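Local coordinates for transcriptional regulator (Aquifex aeolicus, PDB 2EH3), which probably binds DNA through a helix-turn-helix motif and regulates transcription as a dimeric member of the TetR/AcrR family, at residues 104-107 against 108-112; 114-117 against 118-122. All coordinates share one frame; numbering follows the deposited sequence.

Contacts 1 and 2 lie in series on one helix, 105-126, in the C-terminal domain. Their centres are 15 Å apart. Both are local, formed by side chains one helical turn apart. Contact 1 is partly buried. Tyr108, Phe109 and Arg105 meet the second subunit, and Tyr108 also packs on helix 88-99. Its one polar side-chain pair, Asn106 with Glu110, is exposed. Contact 2 is a surface contact in which charge dominates: Asp114, Arg117 and Arg118 form a network, and Lys116 pairs weakly with Glu120. Phe119 is its buried residue. Contact 1 therefore mixes apolar packing at the dimer interface with one amide-to-carboxylate hydrogen bond, whereas contact 2 relies on ion pairs.

Contact 1: residues 104-107 against 108-112; sequences FRNI and YFEKI
The Phe109 ring lies alongside the Arg105 side chain, and one of its faces carries Tyr108. Tyr108 CD2 sits 3.8 Å above the Phe109 plane, over the ring centre. Phe109 CE1 in turn lies at the edge of the Tyr108 ring, in its plane. One face of the Tyr108 ring has Ile112 CG1 above it, offset toward the rim.

Arg105 touches Phe109 with its aliphatic part alone: Arg105 CG is 3.7 Å from Phe109 CE2. The two side chains point the same way, but the guanidinium lies beyond the ring, its plane 83° from that of the ring. It hydrogen-bonds Tyr92 and makes a cation-pi contact with Phe96, both of the second subunit, and its NE bonds Leu99 O of its own chain. Phe109 also meets His148 of the second subunit edge to face, and Tyr108 OH reaches Arg143 of its own chain.

On the solvent side Asn106 and Glu110 lie side by side. Asn106 places CG between the backbone N and the carbonyl carbon (chi1 67°). From there Asn106 ND2 gives a hydrogen bond of 2.9 Å to Glu110 OE2. The acceptor is in the amide plane, but ND2 comes from above the carboxylate plane.

The backbone adds ordinary i to i+4 helix bonds, such as Glu110 N to Asn106 O at 2.9 Å, and the Ile107 side chain packs on Leu98 of helix 88-99. Phe104 holds the N-cap position, and its O receives a weak bond of 3.4 Å from Tyr108 N.

The chemistry is divided by side. An exposed amide-carboxylate bond links the first turns of the helix, and the Glu110 charge has a neutral donor here. The aromatic side, with the arginine's aliphatic part against it, joins the dimer interface.

Contact 2: residues 114-117 against 118-122; sequences DAKR and RFEKF
Asp114 turns its carboxylate anti to the backbone N (chi1 -176°), and Arg118 runs out extended from CG to NE, which brings OD2 and NE together. Arg118 NE bonds Asp114 OD2 at 2.9 Å in a salt bridge. OD2 lies at the guanidinium edge, almost in its plane, and is met on its syn side, though 28° out of the carboxylate plane. The two flat groups are 70° apart, so one N-H makes the link and the pair is not two-pronged.

Asp114 OD2 also bonds His58, on helix 46-67. Arg117 NH2 makes a weak, bent hydrogen bond of 3.1 Å to the other oxygen, Asp114 OD1, also part of a salt bridge. Two arginines and a histidine thus bond to one carboxylate, and the arginines would probably stabilise its charge. With a leucine in place of Arg118, Asp114 OD2 would lose its arginine N-H, and the carboxylate would probably be less firmly held in its rotation.

Lys116 and Glu120 lie side by side. The lysine chain bends at its far end, and Lys116 NZ makes a weak salt bridge of 3.2 Å with Glu120 OE1. The stronger partner of that oxygen is Ser135, on helix 131-152, by a hydrogen bond.

Phe119 packs against helices 46-67, 73-86 and 131-152. The salt bridges, spaced i to i+3 and i to i+4, lie at the surface of this all-helical TetR C-terminal domain.

Contact 1: residues 104-107 against 108-112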
ATOM      1  N   PHE A 104      -5.409  13.390   5.453  1.00 11.16           N
ATOM      2  CA  PHE A 104      -4.172  12.976   6.118  1.00 12.28           C
ATOM      3  C   PHE A 104      -3.177  12.227   5.234  1.00 12.17           C
ATOM      4  O   PHE A 104      -2.144  11.764   5.725  1.00 12.54           O
ATOM      5  CB  PHE A 104      -4.510  12.099   7.347  1.00 11.60           C
ATOM      6  CG  PHE A 104      -5.424  12.760   8.345  1.00 12.32           C
ATOM      7  CD1 PHE A 104      -5.139  14.028   8.843  1.00 16.00           C
ATOM      8  CD2 PHE A 104      -6.530  12.084   8.828  1.00 15.91           C
ATOM      9  CE1 PHE A 104      -5.950  14.606   9.825  1.00 16.34           C
ATOM     10  CE2 PHE A 104      -7.355  12.661   9.823  1.00 17.56           C
ATOM     11  CZ  PHE A 104      -7.056  13.918  10.314  1.00 16.11           C
ATOM     12  N   ARG A 105      -3.454  12.130   3.938  1.00 12.16           N
ATOM     13  CA  ARG A 105      -2.538  11.424   3.032  1.00 12.24           C
ATOM     14  C   ARG A 105      -1.112  11.949   3.086  1.00 12.52           C
ATOM     15  O   ARG A 105      -0.153  11.163   3.031  1.00 11.76           O
ATOM     16  CB  ARG A 105      -3.041  11.503   1.587  1.00 14.26           C
ATOM     17  CG  ARG A 105      -2.307  10.514   0.659  1.00 15.08           C
ATOM     18  CD  ARG A 105      -3.039  10.355  -0.667  1.00 15.34           C
ATOM     19  NE  ARG A 105      -4.389   9.869  -0.417  1.00 14.53           N
ATOM     20  CZ  ARG A 105      -5.355   9.802  -1.326  1.00 15.44           C
ATOM     21  NH1 ARG A 105      -5.119  10.187  -2.575  1.00 16.59           N
ATOM     22  NH2 ARG A 105      -6.556   9.357  -0.978  1.00 16.98           N
ATOM     23  N   ASN A 106      -0.976  13.259   3.214  1.00 12.41           N
ATOM     24  CA  ASN A 106       0.348  13.861   3.250  1.00 14.72           C
ATOM     25  C   ASN A 106       1.173  13.371   4.444  1.00 15.15           C
ATOM     26  O   ASN A 106       2.399  13.272   4.342  1.00 15.12           O
ATOM     27  CB  ASN A 106       0.230  15.380   3.303  1.00 16.83           C
ATOM     28  CG  ASN A 106      -0.383  15.862   4.605  1.00 21.42           C
ATOM     29  OD1 ASN A 106      -1.584  15.657   4.875  1.00 23.92           O
ATOM     30  ND2 ASN A 106       0.447  16.486   5.445  1.00 23.34           N
ATOM     31  N   ILE A 107       0.522  13.080   5.571  1.00 15.35           N
ATOM     32  CA  ILE A 107       1.250  12.611   6.756  1.00 15.29           C
ATOM     33  C   ILE A 107       1.806  11.225   6.506  1.00 15.84           C
ATOM     34  O   ILE A 107       2.955  10.924   6.870  1.00 15.15           O
ATOM     35  CB  ILE A 107       0.322  12.580   7.989  1.00 15.50           C
ATOM     36  CG1 ILE A 107      -0.182  13.994   8.251  1.00 17.17           C
ATOM     37  CG2 ILE A 107       1.063  12.007   9.228  1.00 15.99           C
ATOM     38  CD1 ILE A 107      -1.313  14.077   9.279  1.00 20.46           C
ATOM     39  N   TYR A 108       0.988  10.364   5.905  1.00 12.38           N
ATOM     40  CA  TYR A 108       1.398   9.006   5.579  1.00 13.82           C
ATOM     41  C   TYR A 108       2.669   9.107   4.769  1.00 13.77           C
ATOM     42  O   TYR A 108       3.688   8.504   5.114  1.00 13.17           O
ATOM     43  CB  TYR A 108       0.330   8.310   4.733  1.00 14.06           C
ATOM     44  CG  TYR A 108       0.722   6.951   4.217  1.00 13.58           C
ATOM     45  CD1 TYR A 108       0.545   5.802   4.997  1.00 14.21           C
ATOM     46  CD2 TYR A 108       1.243   6.800   2.937  1.00 14.53           C
ATOM     47  CE1 TYR A 108       0.867   4.538   4.502  1.00 16.06           C
ATOM     48  CE2 TYR A 108       1.578   5.548   2.429  1.00 16.84           C
ATOM     49  CZ  TYR A 108       1.382   4.411   3.218  1.00 17.08           C
ATOM     50  OH  TYR A 108       1.680   3.178   2.678  1.00 21.39           O
ATOM     51  N   PHE A 109       2.628   9.885   3.697  1.00 13.50           N
ATOM     52  CA  PHE A 109       3.842   9.992   2.883  1.00 12.99           C
ATOM     53  C   PHE A 109       5.017  10.687   3.564  1.00 14.14           C
ATOM     54  O   PHE A 109       6.185  10.330   3.306  1.00 15.21           O
ATOM     55  CB  PHE A 109       3.516  10.626   1.524  1.00 12.19           C
ATOM     56  CG  PHE A 109       2.794   9.685   0.597  1.00 12.09           C
ATOM     57  CD1 PHE A 109       3.396   8.480   0.213  1.00 15.06           C
ATOM     58  CD2 PHE A 109       1.498   9.965   0.147  1.00 13.26           C
ATOM     59  CE1 PHE A 109       2.720   7.559  -0.604  1.00 13.92           C
ATOM     60  CE2 PHE A 109       0.807   9.042  -0.680  1.00 14.55           C
ATOM     61  CZ  PHE A 109       1.422   7.835  -1.048  1.00 14.38           C
ATOM     62  N   GLU A 110       4.739  11.648   4.441  1.00 13.87           N
ATOM     63  CA  GLU A 110       5.818  12.349   5.130  1.00 16.07           C
ATOM     64  C   GLU A 110       6.607  11.381   6.002  1.00 15.69           C
ATOM     65  O   GLU A 110       7.846  11.374   5.984  1.00 14.60           O
ATOM     66  CB  GLU A 110       5.243  13.496   5.981  1.00 19.29           C
ATOM     67  CG  GLU A 110       4.949  14.756   5.165  1.00 24.65           C
ATOM     68  CD  GLU A 110       3.956  15.703   5.842  1.00 28.78           C
ATOM     69  OE1 GLU A 110       3.816  15.642   7.087  1.00 31.07           O
ATOM     70  OE2 GLU A 110       3.318  16.518   5.125  1.00 29.43           O
ATOM     71  N   LYS A 111       5.902  10.536   6.737  1.00 13.71           N
ATOM     72  CA  LYS A 111       6.527   9.579   7.627  1.00 14.32           C
ATOM     73  C   LYS A 111       7.293   8.512   6.890  1.00 14.31           C
ATOM     74  O   LYS A 111       8.360   8.089   7.342  1.00 15.28           O
ATOM     75  CB  LYS A 111       5.468   8.930   8.530  1.00 14.53           C
ATOM     76  CG  LYS A 111       4.815   9.910   9.465  1.00 17.72           C
ATOM     77  CD  LYS A 111       5.844  10.801  10.186  1.00 20.69           C
ATOM     78  CE  LYS A 111       5.153  11.610  11.276  1.00 21.59           C
ATOM     79  NZ  LYS A 111       6.051  12.562  11.988  1.00 23.03           N
ATOM     80  N   ILE A 112       6.757   8.065   5.759  1.00 13.86           N
ATOM     81  CA  ILE A 112       7.432   7.049   4.966  1.00 14.72           C
ATOM     82  C   ILE A 112       8.714   7.647   4.426  1.00 14.67           C
ATOM     83  O   ILE A 112       9.772   7.018   4.484  1.00 15.40           O
ATOM     84  CB  ILE A 112       6.589   6.580   3.759  1.00 16.08           C
ATOM     85  CG1 ILE A 112       5.312   5.883   4.242  1.00 18.01           C
ATOM     86  CG2 ILE A 112       7.457   5.664   2.856  1.00 17.44           C
ATOM     87  CD1 ILE A 112       5.539   4.491   4.824  1.00 19.46           C
TER

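Contact 2: residues 114-117 against 118-122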
ATOM      1  N   ASP A 114      10.443  10.026   5.628  1.00 14.22           N
ATOM      2  CA  ASP A 114      11.428  10.198   6.688  1.00 15.66           C
ATOM      3  C   ASP A 114      12.104   8.886   7.006  1.00 15.74           C
ATOM      4  O   ASP A 114      13.329   8.839   7.179  1.00 15.71           O
ATOM      5  CB  ASP A 114      10.812  10.734   7.977  1.00 18.31           C
ATOM      6  CG  ASP A 114      11.869  11.006   9.045  1.00 20.51           C
ATOM      7  OD1 ASP A 114      12.685  11.931   8.852  1.00 23.55           O
ATOM      8  OD2 ASP A 114      11.905  10.282  10.059  1.00 23.18           O
ATOM      9  N   ALA A 115      11.323   7.811   7.094  1.00 15.08           N
ATOM     10  CA  ALA A 115      11.906   6.507   7.379  1.00 14.69           C
ATOM     11  C   ALA A 115      12.863   6.143   6.237  1.00 15.45           C
ATOM     12  O   ALA A 115      13.948   5.595   6.474  1.00 16.12           O
ATOM     13  CB  ALA A 115      10.803   5.447   7.495  1.00 16.72           C
ATOM     14  N   LYS A 116      12.454   6.437   4.999  1.00 15.44           N
ATOM     15  CA  LYS A 116      13.289   6.127   3.842  1.00 15.95           C
ATOM     16  C   LYS A 116      14.603   6.906   3.895  1.00 13.95           C
ATOM     17  O   LYS A 116      15.667   6.332   3.628  1.00 15.01           O
ATOM     18  CB  LYS A 116      12.554   6.458   2.541  1.00 17.07           C
ATOM     19  CG  LYS A 116      13.196   5.815   1.325  1.00 20.20           C
ATOM     20  CD  LYS A 116      12.254   5.859   0.135  1.00 24.79           C
ATOM     21  CE  LYS A 116      12.560   7.025  -0.784  1.00 27.96           C
ATOM     22  NZ  LYS A 116      13.797   6.781  -1.564  1.00 27.77           N
ATOM     23  N   ARG A 117      14.530   8.193   4.245  1.00 15.18           N
ATOM     24  CA  ARG A 117      15.737   9.012   4.334  1.00 15.03           C
ATOM     25  C   ARG A 117      16.687   8.444   5.382  1.00 13.91           C
ATOM     26  O   ARG A 117      17.896   8.351   5.144  1.00 13.73           O
ATOM     27  CB  ARG A 117      15.412  10.469   4.697  1.00 19.52           C
ATOM     28  CG  ARG A 117      14.820  11.300   3.560  1.00 24.88           C
ATOM     29  CD  ARG A 117      14.845  12.802   3.900  1.00 28.23           C
ATOM     30  NE  ARG A 117      14.098  13.138   5.116  1.00 32.50           N
ATOM     31  CZ  ARG A 117      12.781  13.333   5.160  1.00 33.40           C
ATOM     32  NH1 ARG A 117      12.063  13.230   4.053  1.00 35.65           N
ATOM     33  NH2 ARG A 117      12.182  13.628   6.306  1.00 34.38           N
ATOM     34  N   ARG A 118      16.149   8.040   6.534  1.00 13.87           N
ATOM     35  CA  ARG A 118      17.003   7.490   7.578  1.00 12.80           C
ATOM     36  C   ARG A 118      17.617   6.158   7.188  1.00 12.47           C
ATOM     37  O   ARG A 118      18.787   5.878   7.486  1.00 12.24           O
ATOM     38  CB  ARG A 118      16.210   7.332   8.876  1.00 13.45           C
ATOM     39  CG  ARG A 118      15.815   8.653   9.437  1.00 13.74           C
ATOM     40  CD  ARG A 118      14.960   8.473  10.669  1.00 13.60           C
ATOM     41  NE  ARG A 118      14.519   9.766  11.195  1.00 17.47           N
ATOM     42  CZ  ARG A 118      15.238  10.493  12.047  1.00 20.80           C
ATOM     43  NH1 ARG A 118      16.419  10.052  12.462  1.00 22.16           N
ATOM     44  NH2 ARG A 118      14.768  11.649  12.481  1.00 22.72           N
ATOM     45  N   PHE A 119      16.829   5.312   6.537  1.00 11.57           N
ATOM     46  CA  PHE A 119      17.326   4.041   6.108  1.00 11.27           C
ATOM     47  C   PHE A 119      18.425   4.258   5.060  1.00 10.78           C
ATOM     48  O   PHE A 119      19.466   3.583   5.064  1.00 10.47           O
ATOM     49  CB  PHE A 119      16.163   3.223   5.543  1.00 12.76           C
ATOM     50  CG  PHE A 119      16.530   1.827   5.187  1.00 17.20           C
ATOM     51  CD1 PHE A 119      17.429   1.088   5.957  1.00 16.49           C
ATOM     52  CD2 PHE A 119      15.942   1.232   4.064  1.00 17.37           C
ATOM     53  CE1 PHE A 119      17.741  -0.228   5.618  1.00 18.80           C
ATOM     54  CE2 PHE A 119      16.243  -0.070   3.719  1.00 20.58           C
ATOM     55  CZ  PHE A 119      17.140  -0.806   4.493  1.00 20.03           C
ATOM     56  N   GLU A 120      18.191   5.198   4.155  1.00 11.67           N
ATOM     57  CA  GLU A 120      19.197   5.486   3.130  1.00 13.79           C
ATOM     58  C   GLU A 120      20.499   5.910   3.747  1.00 12.64           C
ATOM     59  O   GLU A 120      21.573   5.422   3.333  1.00 11.59           O
ATOM     60  CB  GLU A 120      18.744   6.600   2.185  1.00 14.44           C
ATOM     61  CG  GLU A 120      17.884   6.077   1.116  1.00 19.54           C
ATOM     62  CD  GLU A 120      17.765   6.998  -0.055  1.00 17.83           C
ATOM     63  OE1 GLU A 120      16.976   6.609  -0.927  1.00 22.67           O
ATOM     64  OE2 GLU A 120      18.429   8.080  -0.127  1.00 18.83           O
ATOM     65  N   LYS A 121      20.420   6.821   4.725  1.00 12.06           N
ATOM     66  CA  LYS A 121      21.617   7.330   5.403  1.00 13.57           C
ATOM     67  C   LYS A 121      22.389   6.173   6.017  1.00 13.05           C
ATOM     68  O   LYS A 121      23.608   6.116   5.942  1.00 12.97           O
ATOM     69  CB  LYS A 121      21.239   8.338   6.492  1.00 16.53           C
ATOM     70  CG  LYS A 121      20.718   9.665   5.920  1.00 20.73           C
ATOM     71  CD  LYS A 121      20.522  10.744   6.985  1.00 24.97           C
ATOM     72  CE  LYS A 121      19.579  11.861   6.489  1.00 27.24           C
ATOM     73  NZ  LYS A 121      19.919  12.374   5.124  1.00 31.50           N
ATOM     74  N   PHE A 122      21.672   5.273   6.671  1.00 10.73           N
ATOM     75  CA  PHE A 122      22.306   4.090   7.266  1.00  9.34           C
ATOM     76  C   PHE A 122      23.001   3.234   6.191  1.00 10.94           C
ATOM     77  O   PHE A 122      24.146   2.757   6.361  1.00 11.78           O
ATOM     78  CB  PHE A 122      21.219   3.295   8.015  1.00 10.10           C
ATOM     79  CG  PHE A 122      21.617   1.892   8.372  1.00  8.37           C
ATOM     80  CD1 PHE A 122      22.331   1.630   9.550  1.00 10.27           C
ATOM     81  CD2 PHE A 122      21.288   0.827   7.533  1.00 10.63           C
ATOM     82  CE1 PHE A 122      22.696   0.327   9.866  1.00 12.20           C
ATOM     83  CE2 PHE A 122      21.653  -0.491   7.844  1.00 12.69           C
ATOM     84  CZ  PHE A 122      22.359  -0.732   9.018  1.00 12.71           C
TER